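Local coordinates for protein phosphoribosyl-AMP cyclohydrolase (Medicago truncatula, PDB 7BGM) that probably hydrolyses phosphoribosyl-ATP to phosphoribosyl-AMP and then opens the adenine ring of that product, the second and third steps of histidine biosynthesis, at residues 62-65 with 71-74; 31-36 with 94-99; 75-80 with 86-91. All blocks are in the same frame, centred on the assembly; numbering follows the deposited sequence.

Contact 1: 62-65 with 71-74; sequences WTKG and FINV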
loop_
_atom_site.group_PDB
_atom_site.type_symbol
_atom_site.label_atom_id
_atom_site.label_comp_id
_atom_site.label_asym_id
_atom_site.label_seq_id
_atom_site.Cartn_x
_atom_site.Cartn_y
_atom_site.Cartn_z
ATOM N N TRP A 62 5.819 6.583 23.790
ATOM C CA TRP A 62 5.200 5.267 23.895
ATOM C C TRP A 62 5.506 4.465 22.650
ATOM O O TRP A 62 5.633 5.005 21.551
ATOM C CB TRP A 62 3.684 5.330 24.120
ATOM C CG TRP A 62 2.884 5.852 22.948
ATOM C CD1 TRP A 62 2.776 7.167 22.527
ATOM C CD2 TRP A 62 2.044 5.083 22.092
ATOM N NE1 TRP A 62 1.919 7.244 21.427
ATOM C CE2 TRP A 62 1.444 5.981 21.159
ATOM C CE3 TRP A 62 1.701 3.722 22.038
ATOM C CZ2 TRP A 62 0.556 5.548 20.162
ATOM C CZ3 TRP A 62 0.806 3.300 21.068
ATOM C CH2 TRP A 62 0.258 4.210 20.119
ATOM N N THR A 63 5.640 3.170 22.851
ATOM C CA THR A 63 5.966 2.244 21.779
ATOM C C THR A 63 4.706 1.453 21.475
ATOM O O THR A 63 4.096 0.875 22.390
ATOM C CB THR A 63 7.117 1.338 22.187
ATOM O OG1 THR A 63 8.291 2.144 22.406
ATOM C CG2 THR A 63 7.396 0.271 21.102
ATOM N N LYS A 64 4.298 1.461 20.211
ATOM C CA LYS A 64 3.128 0.701 19.816
ATOM C C LYS A 64 3.349 -0.769 20.146
ATOM O O LYS A 64 4.372 -1.349 19.763
ATOM C CB LYS A 64 2.866 0.914 18.333
ATOM C CG LYS A 64 1.832 -0.000 17.777
ATOM C CD LYS A 64 0.466 0.335 18.381
ATOM C CE LYS A 64 -0.366 -0.886 18.603
ATOM N NZ LYS A 64 -1.694 -0.468 19.206
ATOM N N GLY A 65 2.422 -1.361 20.918
ATOM C CA GLY A 65 2.564 -2.738 21.363
ATOM C C GLY A 65 3.141 -2.910 22.758
ATOM O O GLY A 65 3.183 -4.060 23.275
ATOM N N PHE A 71 3.515 -5.116 18.345
ATOM C CA PHE A 71 4.593 -4.232 17.918
ATOM C C PHE A 71 4.614 -4.071 16.403
ATOM O O PHE A 71 4.196 -4.953 15.641
ATOM C CB PHE A 71 5.953 -4.764 18.365
ATOM C CG PHE A 71 6.117 -4.832 19.873
ATOM C CD1 PHE A 71 6.393 -3.676 20.603
ATOM C CD2 PHE A 71 5.962 -6.028 20.559
ATOM C CE1 PHE A 71 6.548 -3.696 21.977
ATOM C CE2 PHE A 71 6.107 -6.072 21.953
ATOM C CZ PHE A 71 6.382 -4.883 22.675
ATOM N N ILE A 72 5.136 -2.945 15.958
ATOM C CA ILE A 72 5.425 -2.754 14.530
ATOM C C ILE A 72 6.930 -2.804 14.372
ATOM O O ILE A 72 7.649 -1.883 14.793
ATOM C CB ILE A 72 4.824 -1.457 13.969
ATOM C CG1 ILE A 72 3.297 -1.429 14.190
ATOM C CG2 ILE A 72 5.191 -1.286 12.458
ATOM C CD1 ILE A 72 2.733 0.027 14.139
ATOM N N ASN A 73 7.411 -3.875 13.727
ATOM C CA ASN A 73 8.831 -4.134 13.582
ATOM C C ASN A 73 9.339 -3.378 12.366
ATOM O O ASN A 73 8.938 -3.673 11.232
ATOM C CB ASN A 73 9.085 -5.623 13.412
ATOM C CG ASN A 73 8.580 -6.411 14.577
ATOM O OD1 ASN A 73 9.112 -6.299 15.689
ATOM N ND2 ASN A 73 7.516 -7.187 14.357
ATOM N N VAL A 74 10.205 -2.404 12.600
ATOM C CA VAL A 74 10.549 -1.423 11.585
ATOM C C VAL A 74 11.653 -1.947 10.661
ATOM O O VAL A 74 12.747 -2.306 11.112
ATOM C CB VAL A 74 10.941 -0.090 12.227
ATOM C CG1 VAL A 74 11.355 0.870 11.141
ATOM C CG2 VAL A 74 9.712 0.474 12.966
HETATM O O HOH W 1 6.034 -0.818 17.723
#
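F71 packs on the backbone of K64 and G65, and I72 on the side chain of K64, in a largely buried loop-to-strand contact, formed where the chain leaves strand 60-63 and soon afterwards enters strand 72-74. No direct hydrogen bond joins the two segments. The G65 carbonyl oxygen sits over one face of the F71 ring, 3.4 Å from CZ and displaced toward the rim. G65 CA adds a CH-pi contact, 4.3 Å from the ring centroid. CG2 of T63 arrives at the edge of the same ring. Two interactions hold the K64 carbonyl: F71 CA points a C-H at K64 O (3.4 Å, 165° at the hydrogen), and a water donates to K64 O at 2.7 Å while accepting from I72 N at 2.9 Å. I72 CD1 also meets K64 CG at 3.7 Å. With CG opposite its backbone N (chi1 170°) and a bend at chi2 (67°), K64 leads away to a hydrogen bond from NZ to T96 O. W62, K64 and G65 all belong to AMP sites observed for this protein, consistent with the contact lying beside a nucleotide pocket. A51 makes backbone hydrogen bonds with both K64 and I72, K50 forms a cation-pi pair with F71, and strand 31-37 packs on the contact through L32 and M33.

Contact 2: 31-36 with 94-99; sequences ILMQGF and GPTCHT. With ZN (zinc ion), chain C; ZN (zinc ion), chain F.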
loop_
_atom_site.group_PDB
_atom_site.type_symbol
_atom_site.label_atom_id
_atom_site.label_comp_id
_atom_site.label_asym_id
_atom_site.label_seq_id
_atom_site.Cartn_x
_atom_site.Cartn_y
_atom_site.Cartn_z
ATOM N N ILE A 31 -1.766 1.685 5.453
ATOM C CA ILE A 31 -1.380 2.595 6.521
ATOM C C ILE A 31 -1.955 2.055 7.827
ATOM O O ILE A 31 -3.175 1.862 7.952
ATOM C CB ILE A 31 -1.868 4.010 6.238
ATOM C CG1 ILE A 31 -1.176 4.535 4.934
ATOM C CG2 ILE A 31 -1.594 4.939 7.421
ATOM C CD1 ILE A 31 -1.775 5.811 4.342
ATOM N N LEU A 32 -1.069 1.776 8.788
ATOM C CA LEU A 32 -1.466 1.166 10.047
ATOM C C LEU A 32 -2.003 2.202 11.019
ATOM O O LEU A 32 -3.019 1.957 11.703
ATOM C CB LEU A 32 -0.259 0.457 10.675
ATOM C CG LEU A 32 0.404 -0.603 9.763
ATOM C CD1 LEU A 32 1.691 -1.187 10.377
ATOM C CD2 LEU A 32 -0.602 -1.713 9.434
ATOM N N MET A 33 -1.276 3.315 11.158
ATOM C CA MET A 33 -1.635 4.350 12.147
ATOM C C MET A 33 -0.775 5.567 11.838
ATOM O O MET A 33 0.254 5.468 11.154
ATOM C CB MET A 33 -1.396 3.900 13.615
ATOM C CG MET A 33 0.078 3.601 13.884
ATOM S SD MET A 33 0.448 3.245 15.616
ATOM C CE MET A 33 0.298 4.875 16.354
ATOM N N GLN A 34 -1.172 6.711 12.399
ATOM C CA GLN A 34 -0.369 7.907 12.261
ATOM C C GLN A 34 -0.358 8.611 13.608
ATOM O O GLN A 34 -1.401 8.689 14.278
ATOM C CB GLN A 34 -0.915 8.832 11.155
ATOM C CG GLN A 34 -0.210 10.219 11.083
ATOM C CD GLN A 34 -0.990 11.314 11.844
ATOM O OE1 GLN A 34 -2.156 11.586 11.547
ATOM N NE2 GLN A 34 -0.335 11.944 12.813
ATOM N N GLY A 35 0.854 9.013 14.034
ATOM C CA GLY A 35 1.014 9.811 15.221
ATOM C C GLY A 35 2.051 10.892 15.049
ATOM O O GLY A 35 2.241 11.403 13.943
ATOM N N PHE A 36 2.726 11.252 16.134
ATOM C CA PHE A 36 3.753 12.279 16.119
ATOM C C PHE A 36 5.007 11.695 16.760
ATOM O O PHE A 36 4.946 10.721 17.528
ATOM C CB PHE A 36 3.261 13.585 16.839
ATOM C CG PHE A 36 2.200 14.280 16.072
ATOM C CD1 PHE A 36 0.864 13.885 16.187
ATOM C CD2 PHE A 36 2.529 15.290 15.176
ATOM C CE1 PHE A 36 -0.127 14.484 15.418
ATOM C CE2 PHE A 36 1.543 15.915 14.420
ATOM C CZ PHE A 36 0.218 15.500 14.526
ATOM N N GLY A 94 0.419 -7.866 15.005
ATOM C CA GLY A 94 -1.002 -8.103 15.162
ATOM C C GLY A 94 -1.741 -6.810 14.864
ATOM O O GLY A 94 -1.155 -5.842 14.378
ATOM N N PRO A 95 -3.049 -6.780 15.114
ATOM C CA PRO A 95 -3.837 -5.589 14.765
ATOM C C PRO A 95 -3.313 -4.330 15.447
ATOM O O PRO A 95 -2.967 -4.326 16.631
ATOM C CB PRO A 95 -5.256 -5.951 15.231
ATOM C CG PRO A 95 -5.152 -7.210 15.968
ATOM C CD PRO A 95 -3.864 -7.849 15.706
ATOM N N THR A 96 -3.260 -3.236 14.680
ATOM C CA THR A 96 -2.599 -2.056 15.200
ATOM C C THR A 96 -3.525 -1.212 16.066
ATOM O O THR A 96 -3.059 -0.540 16.994
ATOM C CB THR A 96 -2.062 -1.225 14.018
ATOM O OG1 THR A 96 -1.048 -1.984 13.321
ATOM C CG2 THR A 96 -1.486 0.121 14.488
ATOM N N CYS A 97 -4.828 -1.217 15.787
ATOM C CA CYS A 97 -5.727 -0.289 16.481
ATOM C C CYS A 97 -6.145 -0.864 17.838
ATOM O O CYS A 97 -6.369 -2.071 17.989
ATOM C CB CYS A 97 -6.961 0.052 15.620
ATOM S SG CYS A 97 -7.939 1.402 16.374
ATOM N N HIS A 98 -6.209 0.017 18.843
ATOM C CA HIS A 98 -6.682 -0.375 20.166
ATOM C C HIS A 98 -8.100 -0.932 20.128
ATOM O O HIS A 98 -8.497 -1.660 21.047
ATOM C CB HIS A 98 -6.634 0.825 21.124
ATOM C CG HIS A 98 -7.585 1.934 20.760
ATOM N ND1 HIS A 98 -8.850 2.049 21.303
ATOM C CD2 HIS A 98 -7.456 2.970 19.898
ATOM C CE1 HIS A 98 -9.458 3.108 20.789
ATOM N NE2 HIS A 98 -8.632 3.685 19.935
ATOM N N THR A 99 -8.880 -0.578 19.106
ATOM C CA THR A 99 -10.228 -1.115 18.971
ATOM C C THR A 99 -10.231 -2.570 18.524
ATOM O O THR A 99 -11.293 -3.201 18.523
ATOM C CB THR A 99 -11.043 -0.309 17.947
ATOM O OG1 THR A 99 -10.447 -0.439 16.649
ATOM C CG2 THR A 99 -11.130 1.161 18.322
HETATM ZN ZN ZN C . -6.567 3.184 16.290
HETATM ZN ZN ZN F . -8.577 5.444 18.922
HETATM O O HOH W 2 -7.525 7.026 19.957
HETATM O O HOH W 3 -11.118 5.731 19.030
#
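T96, in the zinc-binding loop that follows strand 85-92, rests on L32 and M33 of strand 31-37 exactly where that strand forms a classic beta bulge, both residues facing A23. The direct contact is buried and consists of van der Waals packing. T96 crosses both side chains at about a right angle; its CG2 touches both residues, whereas OG1 meets L32 alone across this contact. A chi1 of -64° sets OG1 beside the backbone N and leaves CG2 opposite it, where this methyl lies 3.7 Å from L32 O and 3.8 Å from M33 SD, and it also touches CB and CG of M33. The hydroxyl branch turns to the leucine, where OG1 is 3.7 Å from L32 CB and also near CD2. M33 and T96 both belong to AMP sites observed for this protein, consistent with their packing lining a nucleotide pocket, and the T96 carbonyl accepts a hydrogen bond from K64 NZ.

Metal coordination takes over beyond T96. C97 SG binds one zinc ion at 2.2 Å, together with C104 and with C81 of the second subunit. H98 NE2 binds a second zinc at 2.0 Å, with two waters and again C81 of the second subunit, so both sites span the dimer interface.

Hydrogen bonds occur within each segment. Q34 NE2 donates to G35 O at 2.9 Å from above the carbonyl plane, while Q34 OE1 is hydrogen-bonded to S85 of the second subunit. In the loop, the zinc-bound sulfur also accepts a nearly straight N-H...S bond, T99 N to C97 SG, of 3.5 Å and 168°.

Contact 3: 75-80 with 86-91; sequences HDVFLD and IIYLGK. With ZN (zinc ion), chain D.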
loop_
_atom_site.group_PDB
_atom_site.type_symbol
_atom_site.label_atom_id
_atom_site.label_comp_id
_atom_site.label_asym_id
_atom_site.label_seq_id
_atom_site.Cartn_x
_atom_site.Cartn_y
_atom_site.Cartn_z
ATOM N N HIS A 75 11.361 -1.945 9.353
ATOM C CA HIS A 75 12.298 -2.351 8.303
ATOM C C HIS A 75 13.055 -1.177 7.682
ATOM O O HIS A 75 14.197 -1.341 7.225
ATOM C CB HIS A 75 11.543 -3.052 7.175
ATOM C CG HIS A 75 11.171 -4.463 7.476
ATOM N ND1 HIS A 75 10.493 -4.839 8.620
ATOM C CD2 HIS A 75 11.360 -5.591 6.763
ATOM C CE1 HIS A 75 10.307 -6.149 8.604
ATOM N NE2 HIS A 75 10.818 -6.627 7.487
ATOM N N ASP A 76 12.443 0.001 7.630
ATOM C CA ASP A 76 13.104 1.176 7.083
ATOM C C ASP A 76 12.348 2.387 7.585
ATOM O O ASP A 76 11.193 2.272 8.019
ATOM C CB ASP A 76 13.169 1.186 5.562
ATOM C CG ASP A 76 14.495 1.862 5.024
ATOM O OD1 ASP A 76 15.081 2.797 5.677
ATOM O OD2 ASP A 76 14.939 1.448 3.937
ATOM N N VAL A 77 13.005 3.548 7.489
ATOM C CA VAL A 77 12.451 4.846 7.885
ATOM C C VAL A 77 12.726 5.821 6.751
ATOM O O VAL A 77 13.868 5.896 6.255
ATOM C CB VAL A 77 13.067 5.366 9.198
ATOM C CG1 VAL A 77 12.474 6.736 9.541
ATOM C CG2 VAL A 77 12.796 4.385 10.346
ATOM N N PHE A 78 11.683 6.535 6.315
ATOM C CA PHE A 78 11.801 7.544 5.272
ATOM C C PHE A 78 11.324 8.920 5.751
ATOM O O PHE A 78 10.302 9.033 6.449
ATOM C CB PHE A 78 10.994 7.156 4.017
ATOM C CG PHE A 78 11.540 5.960 3.263
ATOM C CD1 PHE A 78 11.240 4.664 3.685
ATOM C CD2 PHE A 78 12.405 6.129 2.177
ATOM C CE1 PHE A 78 11.723 3.564 3.038
ATOM C CE2 PHE A 78 12.899 5.002 1.488
ATOM C CZ PHE A 78 12.587 3.722 1.951
ATOM N N LEU A 79 12.021 9.974 5.306
ATOM C CA LEU A 79 11.560 11.351 5.429
ATOM C C LEU A 79 10.935 11.798 4.107
ATOM O O LEU A 79 11.352 11.336 3.033
ATOM C CB LEU A 79 12.733 12.298 5.746
ATOM C CG LEU A 79 13.497 12.085 7.038
ATOM C CD1 LEU A 79 14.711 13.012 7.172
ATOM C CD2 LEU A 79 12.540 12.301 8.171
ATOM N N ASP A 80 9.972 12.732 4.176
ATOM C CA ASP A 80 9.448 13.351 2.954
ATOM C C ASP A 80 10.385 14.467 2.468
ATOM O O ASP A 80 11.430 14.772 3.063
ATOM C CB ASP A 80 7.980 13.810 3.099
ATOM C CG ASP A 80 7.786 15.119 3.854
ATOM O OD1 ASP A 80 8.628 15.422 4.703
ATOM O OD2 ASP A 80 6.696 15.763 3.620
ATOM N N ILE A 86 7.499 11.502 8.419
ATOM C CA ILE A 86 8.298 10.289 8.534
ATOM C C ILE A 86 7.409 9.102 8.265
ATOM O O ILE A 86 6.311 9.032 8.827
ATOM C CB ILE A 86 8.900 10.176 9.944
ATOM C CG1 ILE A 86 9.741 11.437 10.206
ATOM C CG2 ILE A 86 9.681 8.884 10.083
ATOM C CD1 ILE A 86 10.292 11.544 11.631
ATOM N N ILE A 87 7.888 8.141 7.447
ATOM C CA ILE A 87 7.265 6.824 7.367
ATOM C C ILE A 87 8.105 5.842 8.148
ATOM O O ILE A 87 9.326 5.707 7.919
ATOM C CB ILE A 87 7.084 6.323 5.921
ATOM C CG1 ILE A 87 6.200 7.282 5.104
ATOM C CG2 ILE A 87 6.445 4.893 5.978
ATOM C CD1 ILE A 87 6.054 6.885 3.626
ATOM N N TYR A 88 7.441 5.126 9.073
ATOM C CA TYR A 88 7.980 3.919 9.687
ATOM C C TYR A 88 7.467 2.739 8.873
ATOM O O TYR A 88 6.285 2.375 8.972
ATOM C CB TYR A 88 7.500 3.778 11.132
ATOM C CG TYR A 88 7.924 4.808 12.115
ATOM C CD1 TYR A 88 9.097 5.569 11.954
ATOM C CD2 TYR A 88 7.182 4.974 13.284
ATOM C CE1 TYR A 88 9.479 6.484 12.934
ATOM C CE2 TYR A 88 7.553 5.881 14.260
ATOM C CZ TYR A 88 8.706 6.625 14.096
ATOM O OH TYR A 88 9.052 7.504 15.112
ATOM N N LEU A 89 8.327 2.145 8.059
ATOM C CA LEU A 89 7.911 1.043 7.191
ATOM C C LEU A 89 8.217 -0.268 7.903
ATOM O O LEU A 89 9.379 -0.558 8.188
ATOM C CB LEU A 89 8.628 1.142 5.857
ATOM C CG LEU A 89 8.070 0.342 4.685
ATOM C CD1 LEU A 89 6.673 0.791 4.280
ATOM C CD2 LEU A 89 9.035 0.443 3.494
ATOM N N GLY A 90 7.175 -1.041 8.238
ATOM C CA GLY A 90 7.395 -2.156 9.141
ATOM C C GLY A 90 6.337 -3.234 9.076
ATOM O O GLY A 90 5.344 -3.121 8.363
ATOM N N LYS A 91 6.566 -4.294 9.857
ATOM C CA LYS A 91 5.726 -5.475 9.863
ATOM C C LYS A 91 5.002 -5.552 11.199
ATOM O O LYS A 91 5.664 -5.710 12.240
ATOM C CB LYS A 91 6.570 -6.742 9.641
ATOM C CG LYS A 91 5.745 -8.059 9.529
ATOM C CD LYS A 91 4.983 -8.126 8.176
ATOM C CE LYS A 91 4.249 -9.447 7.988
ATOM N NZ LYS A 91 3.496 -9.541 6.720
HETATM ZN ZN ZN D . 6.394 17.448 4.445
HETATM O O HOH W 4 4.491 16.815 5.157
HETATM O O HOH W 5 5.317 18.970 3.673
#
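V77 carries CG1 opposite its backbone N (chi1 179°), which lays that methyl 3.6 Å from I86 CG2; I86 in turn holds CG1 beside its own N (chi1 -58°), so this other branch runs alongside L79 and meets L79 CD2 at 3.6 Å. The two segments are the arms of an antiparallel beta hairpin. V77, L79, I86 and Y88 share one face. F78, I87 and L89 lie on the other, where the F78 and L89 side chains cross, with F78 CE1 4.1 Å from L89 CD2. F78 and I87 form a hydrogen-bonded pair, F78 N to I87 O at 3.0 Å and I87 N to F78 O at 2.8 Å. A classic bulge interrupts the ladder at its open end: H75 and D76 both face L89, whose carbonyl oxygen accepts from H75 N at 2.7 Å and from D76 N at 3.2 Å. The chain turns a corner here, and H75 ND1 is hydrogen-bonded to N73 O. Near the hairpin turn, D80 OD2 binds a zinc ion at 1.9 Å, a site completed by D82, D84 and two waters. Strand 19-25 runs parallel to 85-92, while F78, L79 and D80 pair antiparallel with a strand of the second subunit, carrying the sheet across the interface. Helix 39-48 packs on I86 and Y88, and helix 208-218 lies against H75 and K91, whose NZ is salt-bridged to D27 and E209.

How the contacts relate
All three contacts reach the same sheet of the cyclohydrolase region and are mainly buried, but their chemistry differs. Contact 3 is regular strand pairing with apolar packing on both faces, exposed at H75; contact 1 relies on a ring against backbone and a bridging water; contact 2 has van der Waals touches beside metal ligands, with H98 and T99 exposed. Contacts 1 and 2 adjoin at the probable nucleotide pocket, where W62 CH2 packs on M33 CE at 3.8 Å. Contacts 1 and 3 share the sheet: strand 72-74 neighbours 85-92, with N73 O 2.8 Å from K91 N. Contacts 2 and 3 do not touch beyond adjoining in sequence, yet each meets the second subunit.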